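PDB 6U83: outer membrane associated protein from Francisella tularensis subsp. tularensis, which carries a periplasmic OmpA-like domain that probably binds peptidoglycan, and may act as an outer-membrane porin. Local coordinates for residues Asp54-Tyr66 against Pro157-Leu170. Sequence-based numbering, arbitrary orientation.
Sequences DDVTVYLDTKFAY and PRNQRVEASVSAPL. With DAL (D-alanine), chain D.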
loop_
_atom_site.group_PDB
_atom_site.type_symbol
_atom_site.label_atom_id
_atom_site.label_comp_id
_atom_site.label_asym_id
_atom_site.label_seq_id
_atom_site.Cartn_x
_atom_site.Cartn_y
_atom_site.Cartn_z
ATOM N N ASP A 54 2.865 -18.697 -11.092
ATOM C CA ASP A 54 1.531 -18.953 -10.568
ATOM C C ASP A 54 1.314 -18.248 -9.237
ATOM O O ASP A 54 0.257 -18.426 -8.615
ATOM C CB ASP A 54 1.296 -20.460 -10.420
ATOM C CG ASP A 54 0.547 -21.073 -11.611
ATOM O OD1 ASP A 54 -0.703 -21.164 -11.560
ATOM O OD2 ASP A 54 1.205 -21.469 -12.600
ATOM N N ASP A 55 2.289 -17.458 -8.785
ATOM C CA ASP A 55 2.168 -16.645 -7.584
ATOM C C ASP A 55 1.782 -15.226 -7.980
ATOM O O ASP A 55 2.371 -14.649 -8.903
ATOM C CB ASP A 55 3.475 -16.625 -6.787
ATOM C CG ASP A 55 3.957 -18.015 -6.400
ATOM O OD1 ASP A 55 4.922 -18.098 -5.603
ATOM O OD2 ASP A 55 3.395 -19.019 -6.898
ATOM N N VAL A 56 0.798 -14.665 -7.284
ATOM C CA VAL A 56 0.338 -13.308 -7.533
ATOM C C VAL A 56 0.830 -12.424 -6.393
ATOM O O VAL A 56 0.942 -12.874 -5.247
ATOM C CB VAL A 56 -1.198 -13.250 -7.695
ATOM C CG1 VAL A 56 -1.911 -13.704 -6.430
ATOM C CG2 VAL A 56 -1.647 -11.856 -8.099
ATOM N N THR A 57 1.173 -11.179 -6.720
ATOM C CA THR A 57 1.602 -10.196 -5.739
ATOM C C THR A 57 0.750 -8.953 -5.903
ATOM O O THR A 57 0.643 -8.416 -7.011
ATOM C CB THR A 57 3.082 -9.836 -5.898
ATOM O OG1 THR A 57 3.870 -11.028 -5.822
ATOM C CG2 THR A 57 3.513 -8.872 -4.791
ATOM N N VAL A 58 0.152 -8.495 -4.803
ATOM C CA VAL A 58 -0.704 -7.320 -4.807
ATOM C C VAL A 58 0.043 -6.192 -4.120
ATOM O O VAL A 58 0.639 -6.388 -3.058
ATOM C CB VAL A 58 -2.059 -7.596 -4.127
ATOM C CG1 VAL A 58 -2.920 -6.344 -4.133
ATOM C CG2 VAL A 58 -2.794 -8.712 -4.843
ATOM N N TYR A 59 0.041 -5.025 -4.744
ATOM C CA TYR A 59 0.645 -3.833 -4.183
ATOM C C TYR A 59 -0.436 -2.849 -3.774
ATOM O O TYR A 59 -1.523 -2.821 -4.357
ATOM C CB TYR A 59 1.573 -3.155 -5.180
ATOM C CG TYR A 59 2.700 -4.031 -5.601
ATOM C CD1 TYR A 59 2.545 -4.944 -6.632
ATOM C CD2 TYR A 59 3.926 -3.948 -4.969
ATOM C CE1 TYR A 59 3.591 -5.754 -7.021
ATOM C CE2 TYR A 59 4.973 -4.753 -5.346
ATOM C CZ TYR A 59 4.804 -5.652 -6.370
ATOM O OH TYR A 59 5.858 -6.452 -6.740
ATOM N N LEU A 60 -0.115 -2.034 -2.772
ATOM C CA LEU A 60 -0.972 -0.957 -2.304
ATOM C C LEU A 60 -0.143 0.312 -2.227
ATOM O O LEU A 60 0.897 0.337 -1.557
ATOM C CB LEU A 60 -1.562 -1.287 -0.938
ATOM C CG LEU A 60 -2.367 -0.207 -0.243
ATOM C CD1 LEU A 60 -3.799 -0.299 -0.676
ATOM C CD2 LEU A 60 -2.237 -0.364 1.270
ATOM N N ASP A 61 -0.592 1.360 -2.919
ATOM C CA ASP A 61 0.045 2.674 -2.850
ATOM C C ASP A 61 -1.062 3.682 -2.561
ATOM O O ASP A 61 -1.737 4.158 -3.477
ATOM C CB ASP A 61 0.813 2.990 -4.133
ATOM C CG ASP A 61 1.668 4.234 -4.001
ATOM O OD1 ASP A 61 1.505 4.951 -3.004
ATOM O OD2 ASP A 61 2.508 4.501 -4.884
ATOM N N THR A 62 -1.252 3.981 -1.280
ATOM C CA THR A 62 -2.228 4.958 -0.823
ATOM C C THR A 62 -1.540 6.306 -0.642
ATOM O O THR A 62 -0.498 6.393 0.018
ATOM C CB THR A 62 -2.845 4.499 0.500
ATOM O OG1 THR A 62 -3.631 3.318 0.287
ATOM C CG2 THR A 62 -3.713 5.577 1.093
ATOM N N LYS A 63 -2.119 7.350 -1.224
ATOM C CA LYS A 63 -1.541 8.685 -1.213
ATOM C C LYS A 63 -2.252 9.561 -0.192
ATOM O O LYS A 63 -3.401 9.309 0.184
ATOM C CB LYS A 63 -1.637 9.327 -2.599
ATOM C CG LYS A 63 -1.065 8.469 -3.705
ATOM C CD LYS A 63 0.388 8.773 -3.949
ATOM C CE LYS A 63 1.052 7.556 -4.526
ATOM N NZ LYS A 63 2.437 7.839 -4.937
ATOM N N PHE A 64 -1.552 10.612 0.242
ATOM C CA PHE A 64 -2.041 11.535 1.255
ATOM C C PHE A 64 -1.804 12.976 0.828
ATOM O O PHE A 64 -0.781 13.300 0.212
ATOM C CB PHE A 64 -1.332 11.318 2.611
ATOM C CG PHE A 64 -1.675 10.034 3.289
ATOM C CD1 PHE A 64 -1.001 8.864 2.970
ATOM C CD2 PHE A 64 -2.646 9.999 4.284
ATOM C CE1 PHE A 64 -1.288 7.680 3.631
ATOM C CE2 PHE A 64 -2.936 8.800 4.951
ATOM C CZ PHE A 64 -2.260 7.645 4.610
ATOM N N ALA A 65 -2.737 13.852 1.202
ATOM C CA ALA A 65 -2.522 15.277 1.004
ATOM C C ALA A 65 -1.422 15.804 1.939
ATOM O O ALA A 65 -1.034 15.172 2.931
ATOM C CB ALA A 65 -3.817 16.053 1.240
ATOM N N TYR A 66 -0.938 16.995 1.613
ATOM C CA TYR A 66 0.204 17.575 2.295
ATOM C C TYR A 66 -0.064 17.727 3.793
ATOM O O TYR A 66 -1.064 18.325 4.204
ATOM C CB TYR A 66 0.519 18.924 1.638
ATOM C CG TYR A 66 1.603 19.710 2.325
ATOM C CD1 TYR A 66 2.938 19.425 2.089
ATOM C CD2 TYR A 66 1.295 20.724 3.228
ATOM C CE1 TYR A 66 3.935 20.135 2.705
ATOM C CE2 TYR A 66 2.293 21.447 3.868
ATOM C CZ TYR A 66 3.615 21.139 3.607
ATOM O OH TYR A 66 4.625 21.843 4.228
ATOM N N PRO A 157 4.398 15.512 -4.052
ATOM C CA PRO A 157 3.352 14.937 -3.183
ATOM C C PRO A 157 3.162 13.446 -3.383
ATOM O O PRO A 157 2.573 12.788 -2.521
ATOM C CB PRO A 157 2.086 15.710 -3.593
ATOM C CG PRO A 157 2.578 16.904 -4.321
ATOM C CD PRO A 157 3.837 16.477 -5.002
ATOM N N ARG A 158 3.620 12.882 -4.498
ATOM C CA ARG A 158 3.486 11.442 -4.643
ATOM C C ARG A 158 4.331 10.671 -3.628
ATOM O O ARG A 158 4.056 9.492 -3.384
ATOM C CB ARG A 158 3.842 11.028 -6.062
ATOM C CG ARG A 158 2.707 11.227 -7.047
ATOM C CD ARG A 158 3.172 11.005 -8.477
ATOM N NE ARG A 158 4.146 12.015 -8.884
ATOM C CZ ARG A 158 4.569 12.176 -10.136
ATOM N NH1 ARG A 158 5.454 13.118 -10.429
ATOM N NH2 ARG A 158 4.106 11.391 -11.100
ATOM N N ASN A 159 5.356 11.295 -3.038
ATOM C CA ASN A 159 6.103 10.625 -1.980
ATOM C C ASN A 159 5.294 10.493 -0.693
ATOM O O ASN A 159 5.609 9.640 0.145
ATOM C CB ASN A 159 7.404 11.377 -1.726
ATOM C CG ASN A 159 8.388 11.205 -2.851
ATOM O OD1 ASN A 159 8.597 10.093 -3.326
ATOM N ND2 ASN A 159 8.991 12.300 -3.294
ATOM N N GLN A 160 4.260 11.316 -0.534
ATOM C CA GLN A 160 3.385 11.332 0.638
ATOM C C GLN A 160 2.428 10.146 0.553
ATOM O O GLN A 160 1.343 10.257 -0.033
ATOM C CB GLN A 160 2.631 12.658 0.682
ATOM C CG GLN A 160 3.536 13.893 0.784
ATOM C CD GLN A 160 2.838 15.179 0.317
ATOM O OE1 GLN A 160 3.451 16.245 0.287
ATOM N NE2 GLN A 160 1.555 15.077 -0.049
ATOM N N ARG A 161 2.813 9.005 1.152
ATOM C CA ARG A 161 2.153 7.745 0.820
ATOM C C ARG A 161 2.416 6.653 1.855
ATOM O O ARG A 161 3.339 6.730 2.670
ATOM C CB ARG A 161 2.618 7.231 -0.539
ATOM C CG ARG A 161 3.923 6.460 -0.429
ATOM C CD ARG A 161 4.799 6.711 -1.621
ATOM N NE ARG A 161 5.995 5.879 -1.652
ATOM C CZ ARG A 161 7.183 6.294 -1.207
ATOM N NH1 ARG A 161 7.306 7.516 -0.694
ATOM N NH2 ARG A 161 8.246 5.488 -1.259
ATOM N N VAL A 162 1.591 5.606 1.769
ATOM C CA VAL A 162 1.768 4.342 2.466
ATOM C C VAL A 162 1.852 3.237 1.425
ATOM O O VAL A 162 1.094 3.234 0.452
ATOM C CB VAL A 162 0.608 4.074 3.447
ATOM C CG1 VAL A 162 0.506 2.604 3.755
ATOM C CG2 VAL A 162 0.830 4.819 4.719
ATOM N N GLU A 163 2.776 2.302 1.622
ATOM C CA GLU A 163 2.973 1.185 0.708
ATOM C C GLU A 163 2.915 -0.139 1.455
ATOM O O GLU A 163 3.303 -0.229 2.626
ATOM C CB GLU A 163 4.324 1.253 0.003
ATOM C CG GLU A 163 4.579 2.501 -0.789
ATOM C CD GLU A 163 5.873 2.385 -1.554
ATOM O OE1 GLU A 163 6.630 1.414 -1.290
ATOM O OE2 GLU A 163 6.129 3.252 -2.418
ATOM N N ALA A 164 2.473 -1.175 0.744
ATOM C CA ALA A 164 2.497 -2.543 1.245
ATOM C C ALA A 164 2.386 -3.493 0.063
ATOM O O ALA A 164 1.794 -3.147 -0.965
ATOM C CB ALA A 164 1.360 -2.803 2.234
ATOM N N SER A 165 2.950 -4.692 0.222
ATOM C CA SER A 165 2.830 -5.733 -0.784
ATOM C C SER A 165 2.775 -7.094 -0.103
ATOM O O SER A 165 3.515 -7.352 0.844
ATOM C CB SER A 165 3.993 -5.675 -1.783
ATOM O OG SER A 165 5.247 -5.683 -1.130
ATOM N N VAL A 166 1.889 -7.959 -0.598
ATOM C CA VAL A 166 1.764 -9.333 -0.126
ATOM C C VAL A 166 1.689 -10.265 -1.331
ATOM O O VAL A 166 1.296 -9.860 -2.428
ATOM C CB VAL A 166 0.531 -9.506 0.787
ATOM C CG1 VAL A 166 0.715 -8.727 2.082
ATOM C CG2 VAL A 166 -0.713 -9.034 0.080
ATOM N N SER A 167 2.073 -11.521 -1.126
ATOM C CA SER A 167 2.082 -12.515 -2.185
ATOM C C SER A 167 1.357 -13.767 -1.727
ATOM O O SER A 167 1.294 -14.078 -0.539
ATOM C CB SER A 167 3.505 -12.889 -2.608
ATOM O OG SER A 167 4.188 -11.743 -3.063
ATOM N N ALA A 168 0.823 -14.486 -2.685
ATOM C CA ALA A 168 0.126 -15.720 -2.376
ATOM C C ALA A 168 -0.044 -16.494 -3.668
ATOM O O ALA A 168 -0.057 -15.893 -4.749
ATOM C CB ALA A 168 -1.228 -15.440 -1.724
ATOM N N PRO A 169 -0.146 -17.816 -3.613
ATOM C CA PRO A 169 -0.433 -18.576 -4.830
ATOM C C PRO A 169 -1.780 -18.171 -5.423
ATOM O O PRO A 169 -2.670 -17.675 -4.726
ATOM C CB PRO A 169 -0.437 -20.029 -4.344
ATOM C CG PRO A 169 0.430 -20.015 -3.102
ATOM C CD PRO A 169 0.158 -18.690 -2.463
ATOM N N LEU A 170 -1.916 -18.368 -6.734
ATOM C CA LEU A 170 -3.183 -18.081 -7.391
ATOM C C LEU A 170 -4.196 -19.163 -7.054
ATOM O O LEU A 170 -3.888 -20.357 -7.108
ATOM C CB LEU A 170 -2.999 -17.977 -8.902
ATOM C CG LEU A 170 -2.699 -16.560 -9.383
ATOM C CD1 LEU A 170 -2.407 -16.546 -10.863
ATOM C CD2 LEU A 170 -3.870 -15.650 -9.049
HETATM N N DAL D . 6.520 16.510 3.978
HETATM C CA DAL D . 5.088 16.753 3.883
HETATM C CB DAL D . 4.610 17.613 5.064
HETATM C C DAL D . 4.276 15.462 3.794
HETATM O O DAL D . 3.046 15.532 3.856
HETATM O OXT DAL D . 4.810 14.344 3.663
#
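Three oxygens grip the ammonium of K63: NZ gives R158 O a 2.8 Å bond, in the carbonyl plane and on a lone pair, reaches D61 OD2 in a weak salt bridge, and bonds N40 O. A bend at chi2 (-92°) brings the lysine tip to the carbonyl of R158 in the 3-10 segment 157-159. Beyond that segment Q160 shows how an amide can tie the residue before one strand to the loop that leaves the other: its NE2 donates to F64 O at 2.9 Å, close to the amide plane, while F64 N returns a bond to Q160 O. S101 OG bonds Q160 OE1, and Q160 CG lies 3.2 Å from OXT of the bound D-alanine, which Y66 flanks through CE1, consistent with the peptidoglycan-peptide site of OmpA-like domains. Along the antiparallel strands 55-63 and 161-169, paired N-H and C=O groups alternate with CA-H...O contacts. T57 OG1 and S167 OG share a hydrogen bond of 2.9 Å on one face. Just past its strand, the F64 ring slants against V162, CE1 to CG2 3.7 Å. The face of V56, V58, L60 and V162 rests on helices 73-89, under V56 and V58, and 110-130, under V162, while strands 46-52 and 94-98 continue the sheet on either side.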